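Local coordinates for protein chitinase A (Pteris ryukyuensis, PDB 5YLG) that probably hydrolyses O-glycosidic bonds in chitin as a family 18 glycosyl hydrolase, and is represented here by its carbohydrate-binding LysM domain alone, at residues A[2-7]-A[42-47]. Sequence-based numbering, arbitrary orientation.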
loop_
_atom_site.group_PDB
_atom_site.type_symbol
_atom_site.label_atom_id
_atom_site.label_comp_id
_atom_site.label_asym_id
_atom_site.label_seq_id
_atom_site.Cartn_x
_atom_site.Cartn_y
_atom_site.Cartn_z
ATOM N N CYS A 2 -10.311 -7.360 -4.192
ATOM C CA CYS A 2 -9.091 -6.800 -3.562
ATOM C C CYS A 2 -9.122 -7.099 -2.054
ATOM O O CYS A 2 -10.098 -6.767 -1.410
ATOM C CB CYS A 2 -8.965 -5.311 -3.911
ATOM S SG CYS A 2 -8.591 -4.001 -2.658
ATOM N N THR A 3 -8.081 -7.748 -1.556
ATOM C CA THR A 3 -7.830 -7.716 -0.105
ATOM C C THR A 3 -7.425 -6.319 0.364
ATOM O O THR A 3 -6.403 -5.748 -0.078
ATOM C CB THR A 3 -6.707 -8.621 0.251
ATOM O OG1 THR A 3 -6.963 -9.942 -0.356
ATOM C CG2 THR A 3 -6.460 -8.752 1.768
ATOM N N THR A 4 -8.174 -5.786 1.281
ATOM C CA THR A 4 -7.912 -4.471 1.846
ATOM C C THR A 4 -7.040 -4.444 3.089
ATOM O O THR A 4 -6.921 -5.393 3.855
ATOM C CB THR A 4 -9.191 -3.709 2.132
ATOM O OG1 THR A 4 -9.997 -4.478 3.083
ATOM C CG2 THR A 4 -9.987 -3.496 0.907
ATOM N N TYR A 5 -6.332 -3.315 3.261
ATOM C CA TYR A 5 -5.437 -3.016 4.389
ATOM C C TYR A 5 -5.585 -1.581 4.719
ATOM O O TYR A 5 -5.638 -0.734 3.804
ATOM C CB TYR A 5 -3.945 -3.339 4.104
ATOM C CG TYR A 5 -2.994 -2.944 5.138
ATOM C CD1 TYR A 5 -2.875 -3.650 6.343
ATOM C CD2 TYR A 5 -2.178 -1.793 4.993
ATOM C CE1 TYR A 5 -2.099 -3.217 7.366
ATOM C CE2 TYR A 5 -1.349 -1.356 6.015
ATOM C CZ TYR A 5 -1.340 -2.103 7.227
ATOM O OH TYR A 5 -0.529 -1.703 8.271
ATOM N N THR A 6 -5.610 -1.216 5.988
ATOM C CA THR A 6 -5.737 0.191 6.415
ATOM C C THR A 6 -4.409 0.753 6.911
ATOM O O THR A 6 -3.722 0.184 7.765
ATOM C CB THR A 6 -6.833 0.387 7.449
ATOM O OG1 THR A 6 -8.018 -0.231 6.960
ATOM C CG2 THR A 6 -7.116 1.793 7.743
ATOM N N ILE A 7 -3.966 1.839 6.306
ATOM C CA ILE A 7 -2.681 2.498 6.626
ATOM C C ILE A 7 -2.672 2.914 8.105
ATOM O O ILE A 7 -3.558 3.656 8.579
ATOM C CB ILE A 7 -2.467 3.720 5.743
ATOM C CG1 ILE A 7 -2.304 3.335 4.287
ATOM C CG2 ILE A 7 -1.211 4.507 6.246
ATOM C CD1 ILE A 7 -1.256 2.302 3.963
ATOM N N GLY A 42 -5.425 5.765 8.111
ATOM C CA GLY A 42 -6.820 5.443 7.757
ATOM C C GLY A 42 -7.073 5.213 6.315
ATOM O O GLY A 42 -8.123 4.752 5.932
ATOM N N GLN A 43 -6.151 5.569 5.441
ATOM C CA GLN A 43 -6.346 5.310 4.051
ATOM C C GLN A 43 -6.431 3.801 3.776
ATOM O O GLN A 43 -5.701 3.021 4.445
ATOM C CB GLN A 43 -5.112 5.929 3.259
ATOM C CG GLN A 43 -5.163 5.811 1.779
ATOM C CD GLN A 43 -4.059 6.612 1.129
ATOM O OE1 GLN A 43 -3.433 7.514 1.753
ATOM N NE2 GLN A 43 -3.819 6.332 -0.146
ATOM N N VAL A 44 -7.201 3.352 2.822
ATOM C CA VAL A 44 -7.377 1.979 2.542
ATOM C C VAL A 44 -6.693 1.643 1.205
ATOM O O VAL A 44 -6.883 2.345 0.202
ATOM C CB VAL A 44 -8.852 1.614 2.422
ATOM C CG1 VAL A 44 -9.058 0.218 1.981
ATOM C CG2 VAL A 44 -9.482 1.896 3.801
ATOM N N VAL A 45 -5.873 0.596 1.226
ATOM C CA VAL A 45 -5.161 0.131 0.014
ATOM C C VAL A 45 -5.454 -1.290 -0.282
ATOM O O VAL A 45 -5.899 -2.046 0.586
ATOM C CB VAL A 45 -3.640 0.388 0.197
ATOM C CG1 VAL A 45 -3.369 1.820 0.437
ATOM C CG2 VAL A 45 -3.057 -0.485 1.304
ATOM N N CYS A 46 -5.217 -1.721 -1.489
ATOM C CA CYS A 46 -5.275 -3.098 -1.898
ATOM C C CYS A 46 -3.984 -3.787 -1.822
ATOM O O CYS A 46 -2.964 -3.287 -2.333
ATOM C CB CYS A 46 -5.743 -3.136 -3.331
ATOM S SG CYS A 46 -7.448 -2.577 -3.600
ATOM N N VAL A 47 -3.987 -4.977 -1.204
ATOM C CA VAL A 47 -2.792 -5.746 -1.076
ATOM C C VAL A 47 -2.853 -7.134 -1.859
ATOM O O VAL A 47 -1.968 -7.919 -1.696
ATOM C CB VAL A 47 -2.332 -5.904 0.380
ATOM C CG1 VAL A 47 -2.040 -4.624 1.073
ATOM C CG2 VAL A 47 -3.391 -6.625 1.242
#
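Cys-46 turns SG away from its own carbonyl carbon (chi1 -66°), and the Cys-2 sulfur meets it at 2.1 Å SG to SG. The disulfide has a torsion of -90° about the S-S bond. It ties the N-terminal end of the chain to the second strand of the LysM fold. In this βααβ domain, strands 4-6 and 44-46 form a two-stranded antiparallel sheet, and both helices lie in the chain between them.

Tyr-5 and Val-45 form the hydrogen-bonded pair. Val-45 N to Tyr-5 O is 2.9 Å and nearly straight. The return bond from Tyr-5 N to Val-45 O is more bent, with 145° at the hydrogen. Val-47 N gives a further bond to Thr-3 O. Past the strands, Ile-7 N bonds to Gln-43 O, but Ile-7 O takes its bond from Gly-42 N, one residue earlier than regular pairing would give.

On the face with Tyr-5 and Val-45, Tyr-5, Ile-7 and Val-47 touch Ile-16 of helix 13-20, while Val-45 packs on Asn-31 and Ile-34. With CG opposite the backbone N, the Tyr-5 ring passes beside Val-45, whose CG2 lies at the ring edge, near its plane, 4.0 Å from Tyr-5 CD2. The phenol OH reaches Asp-11 for a hydrogen bond. Val-47 CG1 packs against Tyr-5 CB at 3.8 Å. Ile-7 and Val-45 meet nearly at right angles through CD1 and CG1.

The other face carries Thr-4, Thr-6, Val-44 and Cys-46. It is largely exposed apart from Cys-46, which is partly covered. Val-44 spreads its methyls between the two threonines: CG1 lies 3.9 Å from Thr-4 CB, and CG2 lies 4.1 Å from Thr-6 OG1. Thr-6 CG2 rests 3.6 Å from the carbonyl oxygen O of Gly-42.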